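Local coordinates for endo-1,4-beta-xylanase (PDB 2B4F), which hydrolyses internal beta-1,4 linkages of xylan, acting as a cold-adapted endo-xylanase of glycoside hydrolase family 8, at residues R76-S81 with A142-E147; Q107-N112 with V121-L126. The protein carries 1 engineered substitution. All blocks are in the same frame, centred on the assembly; numbering follows the deposited sequence.

Interaction 1: residues R76-S81 with A142-E147. Engineered in segment 142-147: A144 (natural residue Asp). With XYP (beta-D-xylopyranose), chain B; XYP (beta-D-xylopyranose), chain C.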
loop_
_atom_site.group_PDB
_atom_site.type_symbol
_atom_site.label_atom_id
_atom_site.label_comp_id
_atom_site.label_asym_id
_atom_site.label_seq_id
_atom_site.Cartn_x
_atom_site.Cartn_y
_atom_site.Cartn_z
ATOM N N ARG A 76 -8.900 9.877 2.812
ATOM C CA ARG A 76 -9.028 8.441 2.606
ATOM C C ARG A 76 -8.235 7.655 3.640
ATOM O O ARG A 76 -7.168 8.088 4.070
ATOM C CB ARG A 76 -8.594 8.089 1.193
ATOM C CG ARG A 76 -9.563 8.626 0.157
ATOM C CD ARG A 76 -9.173 8.441 -1.311
ATOM N NE ARG A 76 -10.170 9.144 -2.114
ATOM C CZ ARG A 76 -10.593 8.795 -3.313
ATOM N NH1 ARG A 76 -10.087 7.745 -3.949
ATOM N NH2 ARG A 76 -11.550 9.521 -3.886
ATOM N N THR A 77 -8.735 6.490 4.021
ATOM C CA THR A 77 -8.041 5.694 5.032
ATOM C C THR A 77 -6.686 5.179 4.566
ATOM O O THR A 77 -5.735 5.174 5.327
ATOM C CB THR A 77 -8.888 4.538 5.514
ATOM O OG1 THR A 77 -9.472 3.833 4.396
ATOM C CG2 THR A 77 -10.035 5.096 6.378
ATOM N N GLU A 78 -6.597 4.760 3.314
ATOM C CA GLU A 78 -5.325 4.296 2.791
ATOM C C GLU A 78 -4.235 5.376 2.809
ATOM O O GLU A 78 -3.102 5.114 3.197
ATOM C CB GLU A 78 -5.507 3.762 1.374
ATOM C CG GLU A 78 -5.629 2.279 1.417
ATOM C CD GLU A 78 -5.904 1.696 0.072
ATOM O OE1 GLU A 78 -4.893 1.512 -0.666
ATOM O OE2 GLU A 78 -7.117 1.424 -0.173
ATOM N N GLY A 79 -4.576 6.584 2.375
ATOM C CA GLY A 79 -3.633 7.690 2.441
ATOM C C GLY A 79 -3.168 7.970 3.866
ATOM O O GLY A 79 -1.987 8.252 4.112
ATOM N N GLN A 80 -4.122 7.920 4.800
ATOM C CA GLN A 80 -3.866 8.216 6.193
ATOM C C GLN A 80 -2.916 7.167 6.759
ATOM O O GLN A 80 -1.953 7.516 7.438
ATOM C CB GLN A 80 -5.180 8.229 6.985
ATOM C CG GLN A 80 -5.087 8.837 8.392
ATOM C CD GLN A 80 -5.074 10.355 8.417
ATOM O OE1 GLN A 80 -5.061 10.974 9.502
ATOM N NE2 GLN A 80 -5.064 10.965 7.255
ATOM N N SER A 81 -3.204 5.892 6.465
ATOM C CA SER A 81 -2.473 4.767 7.035
ATOM C C SER A 81 -1.087 4.653 6.426
ATOM O O SER A 81 -0.142 4.286 7.108
ATOM C CB SER A 81 -3.240 3.448 6.854
ATOM O OG SER A 81 -3.416 3.131 5.487
ATOM N N ALA A 142 -12.305 0.536 3.249
ATOM C CA ALA A 142 -11.392 0.102 2.192
ATOM C C ALA A 142 -10.280 -0.648 2.944
ATOM O O ALA A 142 -9.362 -0.028 3.487
ATOM C CB ALA A 142 -10.847 1.306 1.459
ATOM N N PRO A 143 -10.426 -1.966 3.082
ATOM C CA PRO A 143 -9.613 -2.729 4.052
ATOM C C PRO A 143 -8.095 -2.626 3.968
ATOM O O PRO A 143 -7.478 -2.893 4.987
ATOM C CB PRO A 143 -10.110 -4.182 3.878
ATOM C CG PRO A 143 -11.588 -3.963 3.467
ATOM C CD PRO A 143 -11.455 -2.811 2.453
ATOM N N ALA A 144 -7.503 -2.209 2.853
ATOM C CA ALA A 144 -6.065 -1.987 2.846
ATOM C C ALA A 144 -5.675 -0.894 3.853
ATOM O O ALA A 144 -4.560 -0.893 4.374
ATOM C CB ALA A 144 -5.559 -1.631 1.444
ATOM N N GLY A 145 -6.594 0.034 4.102
ATOM C CA GLY A 145 -6.419 1.050 5.134
ATOM C C GLY A 145 -6.201 0.448 6.511
ATOM O O GLY A 145 -5.190 0.714 7.155
ATOM N N GLU A 146 -7.164 -0.345 6.973
ATOM C CA GLU A 146 -7.043 -1.036 8.260
ATOM C C GLU A 146 -5.760 -1.889 8.336
ATOM O O GLU A 146 -5.095 -1.906 9.365
ATOM C CB GLU A 146 -8.290 -1.894 8.523
ATOM C CG GLU A 146 -9.510 -1.085 8.986
ATOM C CD GLU A 146 -10.371 -0.548 7.844
ATOM O OE1 GLU A 146 -9.890 -0.456 6.684
ATOM O OE2 GLU A 146 -11.555 -0.245 8.092
ATOM N N GLU A 147 -5.396 -2.561 7.244
ATOM C CA GLU A 147 -4.174 -3.388 7.223
ATOM C C GLU A 147 -2.934 -2.538 7.533
ATOM O O GLU A 147 -2.110 -2.900 8.376
ATOM C CB GLU A 147 -3.977 -4.060 5.867
ATOM C CG GLU A 147 -5.052 -5.081 5.522
ATOM C CD GLU A 147 -4.704 -5.874 4.274
ATOM O OE1 GLU A 147 -4.459 -5.256 3.200
ATOM O OE2 GLU A 147 -4.658 -7.114 4.382
HETATM C C1 XYP B . -8.349 3.417 -4.038
HETATM C C2 XYP B . -7.998 2.366 -3.008
HETATM C C3 XYP B . -9.203 1.464 -2.727
HETATM C C4 XYP B . -10.531 2.235 -2.601
HETATM C C5 XYP B . -10.640 3.325 -3.673
HETATM O O2 XYP B . -6.957 1.497 -3.413
HETATM O O3 XYP B . -8.954 0.658 -1.575
HETATM O O4 XYP B . -11.535 1.263 -2.748
HETATM O O5 XYP B . -9.465 4.128 -3.637
HETATM C C1 XYP C . -6.526 7.030 -7.366
HETATM C C2 XYP C . -6.969 7.575 -6.024
HETATM C C3 XYP C . -6.824 6.526 -4.918
HETATM C C4 XYP C . -7.443 5.201 -5.331
HETATM C C5 XYP C . -6.818 4.800 -6.668
HETATM O O2 XYP C . -6.289 8.779 -5.709
HETATM O O3 XYP C . -7.422 6.945 -3.718
HETATM O O4 XYP C . -7.186 4.242 -4.315
HETATM O O5 XYP C . -7.098 5.816 -7.619
HETATM O O HOH W 1 -11.003 1.760 5.447
#
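A first torsion of 47° sets T77 OG1 between its own backbone N and carbonyl carbon, where it faces A142, while the extended chain of E78 beyond CG (chi2 176°) carries its carboxylate past A144 to the bound sugar. T77 OG1 does not grip the 142-147 backbone directly; water 1 lies in between, 2.8 Å from T77 OG1. The same water accepts from A142 N and probably donates to E146 OE1, so it bridges the two helix starts. E78 lies along the opposing backbone, CG 3.6 Å from G145 N and CD 3.6 Å from CB of A144, an engineered alanine in place of the natural aspartate. The helices come close because G145 has no side chain: a beta-carbon there would run into T77 OG1. Further along, S81 CB rests 3.4 Å from G145 O.

O3 of the chain B xylose lies 2.4 Å from E78 OE2, so short that the modelled hydrogen bond is doubtful in detail, and R76 NH1 donates to O3 of the chain C xylose at 2.8 Å, with O3 near the guanidinium plane. R284 pairs with E78 OE1, and D74 with R76 NE. An alanine in place of E78 would remove the carboxylate that pairs with R284 and reaches the sugar, and would probably leave R284 without its mate and a gap beside A144.

The contact joins the N-terminal ends of helices 77-89 and 144-160, buried in the (alpha/alpha)6 barrel of the family; F149 packs on T77 and S81, helix 93-107 adjoins T77, and W124 of strand 123-128 touches R76, T77 and A142.

Interaction 2: residues Q107-N112 with V121-L126. With XYP (beta-D-xylopyranose), chain D; XYP (beta-D-xylopyranose), chain B.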
loop_
_atom_site.group_PDB
_atom_site.type_symbol
_atom_site.label_atom_id
_atom_site.label_comp_id
_atom_site.label_asym_id
_atom_site.label_seq_id
_atom_site.Cartn_x
_atom_site.Cartn_y
_atom_site.Cartn_z
ATOM N N GLN A 107 -12.386 8.959 11.435
ATOM C CA GLN A 107 -12.569 7.875 10.463
ATOM C C GLN A 107 -13.244 6.648 11.083
ATOM O O GLN A 107 -14.050 6.002 10.440
ATOM C CB GLN A 107 -11.237 7.503 9.787
ATOM C CG GLN A 107 -10.737 8.597 8.812
ATOM C CD GLN A 107 -9.322 8.339 8.306
ATOM O OE1 GLN A 107 -8.462 7.870 9.062
ATOM N NE2 GLN A 107 -9.073 8.657 7.038
ATOM N N LYS A 108 -12.935 6.336 12.334
ATOM C CA LYS A 108 -13.523 5.162 12.988
ATOM C C LYS A 108 -15.039 5.251 13.142
ATOM O O LYS A 108 -15.540 6.192 13.761
ATOM C CB LYS A 108 -12.926 4.975 14.387
ATOM C CG LYS A 108 -13.234 3.635 15.013
ATOM C CD LYS A 108 -12.934 3.632 16.520
ATOM C CE LYS A 108 -13.555 2.416 17.199
ATOM N NZ LYS A 108 -13.539 2.588 18.680
ATOM N N ASN A 109 -15.762 4.255 12.609
ATOM C CA ASN A 109 -17.183 4.114 12.876
ATOM C C ASN A 109 -17.389 3.600 14.305
ATOM O O ASN A 109 -16.635 2.743 14.768
ATOM C CB ASN A 109 -17.847 3.134 11.912
ATOM C CG ASN A 109 -17.850 3.609 10.472
ATOM O OD1 ASN A 109 -17.581 2.818 9.566
ATOM N ND2 ASN A 109 -18.180 4.871 10.244
ATOM N N PRO A 110 -18.420 4.085 15.002
ATOM C CA PRO A 110 -18.677 3.630 16.379
ATOM C C PRO A 110 -18.810 2.116 16.496
ATOM O O PRO A 110 -19.367 1.467 15.613
ATOM C CB PRO A 110 -20.014 4.297 16.749
ATOM C CG PRO A 110 -20.194 5.407 15.790
ATOM C CD PRO A 110 -19.405 5.078 14.548
ATOM N N ASP A 111 -18.343 1.566 17.605
ATOM C CA ASP A 111 -18.482 0.135 17.859
ATOM C C ASP A 111 -19.941 -0.311 18.019
ATOM O O ASP A 111 -20.227 -1.492 17.918
ATOM C CB ASP A 111 -17.645 -0.259 19.078
ATOM C CG ASP A 111 -16.163 -0.025 18.847
ATOM O OD1 ASP A 111 -15.664 -0.392 17.753
ATOM O OD2 ASP A 111 -15.433 0.546 19.673
ATOM N N ASN A 112 -20.839 0.642 18.245
ATOM C CA ASN A 112 -22.263 0.373 18.405
ATOM C C ASN A 112 -23.076 0.856 17.196
ATOM O O ASN A 112 -24.300 1.028 17.273
ATOM C CB ASN A 112 -22.774 0.991 19.726
ATOM C CG ASN A 112 -22.799 2.518 19.710
ATOM O OD1 ASN A 112 -22.191 3.169 18.851
ATOM N ND2 ASN A 112 -23.499 3.101 20.685
ATOM N N VAL A 121 -14.966 -0.359 11.988
ATOM C CA VAL A 121 -14.183 -0.222 10.762
ATOM C C VAL A 121 -14.005 1.261 10.452
ATOM O O VAL A 121 -14.686 2.118 11.033
ATOM C CB VAL A 121 -14.803 -0.996 9.548
ATOM C CG1 VAL A 121 -15.139 -2.423 9.958
ATOM C CG2 VAL A 121 -16.021 -0.286 8.993
ATOM N N TYR A 122 -13.110 1.556 9.519
ATOM C CA TYR A 122 -12.708 2.924 9.236
ATOM C C TYR A 122 -13.335 3.413 7.926
ATOM O O TYR A 122 -13.032 2.891 6.842
ATOM C CB TYR A 122 -11.160 3.041 9.284
ATOM C CG TYR A 122 -10.697 3.039 10.713
ATOM C CD1 TYR A 122 -10.849 1.901 11.522
ATOM C CD2 TYR A 122 -10.214 4.194 11.307
ATOM C CE1 TYR A 122 -10.486 1.920 12.858
ATOM C CE2 TYR A 122 -9.848 4.220 12.642
ATOM C CZ TYR A 122 -9.989 3.094 13.417
ATOM O OH TYR A 122 -9.638 3.168 14.759
ATOM N N ALA A 123 -14.248 4.389 8.053
ATOM C CA ALA A 123 -14.915 5.023 6.905
ATOM C C ALA A 123 -13.897 5.465 5.851
ATOM O O ALA A 123 -13.017 6.279 6.146
ATOM C CB ALA A 123 -15.730 6.204 7.370
ATOM N N TRP A 124 -13.990 4.918 4.636
ATOM C CA TRP A 124 -12.906 5.079 3.680
ATOM C C TRP A 124 -12.797 6.463 3.092
ATOM O O TRP A 124 -11.716 6.839 2.632
ATOM C CB TRP A 124 -12.928 4.034 2.586
ATOM C CG TRP A 124 -13.809 4.294 1.418
ATOM C CD1 TRP A 124 -15.135 3.953 1.295
ATOM C CD2 TRP A 124 -13.435 4.891 0.170
ATOM N NE1 TRP A 124 -15.598 4.323 0.053
ATOM C CE2 TRP A 124 -14.580 4.897 -0.657
ATOM C CE3 TRP A 124 -12.242 5.421 -0.340
ATOM C CZ2 TRP A 124 -14.566 5.408 -1.962
ATOM C CZ3 TRP A 124 -12.227 5.918 -1.622
ATOM C CH2 TRP A 124 -13.390 5.917 -2.421
ATOM N N LYS A 125 -13.915 7.187 3.059
ATOM C CA LYS A 125 -13.957 8.498 2.427
ATOM C C LYS A 125 -14.675 9.520 3.295
ATOM O O LYS A 125 -15.887 9.384 3.566
ATOM C CB LYS A 125 -14.649 8.406 1.061
ATOM C CG LYS A 125 -14.609 9.710 0.288
ATOM C CD LYS A 125 -15.464 9.702 -0.983
ATOM C CE LYS A 125 -14.779 9.016 -2.158
ATOM N NZ LYS A 125 -15.627 9.073 -3.442
ATOM N N LEU A 126 -13.915 10.545 3.690
ATOM C CA LEU A 126 -14.389 11.719 4.403
ATOM C C LEU A 126 -14.213 12.966 3.546
ATOM O O LEU A 126 -13.413 13.003 2.621
ATOM C CB LEU A 126 -13.586 11.912 5.703
ATOM C CG LEU A 126 -13.967 11.181 7.002
ATOM C CD1 LEU A 126 -14.332 9.748 6.822
ATOM C CD2 LEU A 126 -12.808 11.302 7.983
HETATM C C1 XYP D . -12.865 1.653 -2.354
HETATM C C2 XYP D . -13.719 1.550 -3.609
HETATM C C3 XYP D . -15.243 1.523 -3.334
HETATM C C4 XYP D . -15.564 0.718 -2.071
HETATM C C5 XYP D . -14.607 1.035 -0.927
HETATM O O2 XYP D . -13.385 2.599 -4.511
HETATM O O3 XYP D . -15.978 0.977 -4.435
HETATM O O4 XYP D . -16.821 0.989 -1.720
HETATM O O5 XYP D . -13.289 0.823 -1.352
HETATM C C1 XYP B . -8.349 3.417 -4.038
HETATM C C2 XYP B . -7.998 2.366 -3.008
HETATM C C3 XYP B . -9.203 1.464 -2.727
HETATM C C4 XYP B . -10.531 2.235 -2.601
HETATM C C5 XYP B . -10.640 3.325 -3.673
HETATM O O2 XYP B . -6.957 1.497 -3.413
HETATM O O3 XYP B . -8.954 0.658 -1.575
HETATM O O4 XYP B . -11.535 1.263 -2.748
HETATM O O5 XYP B . -9.465 4.128 -3.637
HETATM O O HOH W 2 -11.367 8.417 5.391
#
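K108 lays its CB over one face of the Y122 ring in a CH-pi contact, 4.0 Å from the ring centroid and 28° off the normal. With CG anti to the backbone N (chi1 -167°), the lysine chain continues past the phenol end, CG lying 3.6 Å from Y122 OH, and extends on to a salt bridge in which NZ meets D111 OD2 from above the carboxylate plane. Q107 approaches the same ring obliquely, its CB near CD2, and turns CG against L126 CD2 at 3.5 Å.

Beneath these side chains the backbones form a single antiparallel bridge. A123 N donates to Q107 O and N109 N to V121 O, both at 2.9 Å, the second nearly straight at 169°; K108 and Y122 between them make a non-hydrogen-bonded pair. Water 2 adds a link, accepting from Q107 NE2 and donating to A123 O.

W124 points away from this bridge. K125 CB covers one face of its indole, and the opposite face carries the sugars: C1 of the chain D xylose sits 3.9 Å above the plane, with C4 of the chain B xylose nearer the rim. Such an aromatic platform under consecutive sugar rings is characteristic of the substrate-binding clefts of glycoside hydrolases.

Interactions 1 and 2 lie side by side, their centres about 11 Å apart, and the chain of interaction 2 runs between the two segments of interaction 1. They meet directly: E146 OE2 probably accepts a hydrogen bond from Y122 N at 2.8 Å, T77 CG2 packs 3.2 Å from A123 O, and Q107 NE2 lies 3.6 Å from R76 O. Both reach the chain B xylose, interaction 1 through E78 at its O3 and interaction 2 through W124 under its C4. The xyloses of chains C, B and D are consecutive units of one oligosaccharide, so R76, E78 and W124 hold neighbouring stretches of the same substrate, with Y203 and D281 adding further hydrogen bonds to xylose.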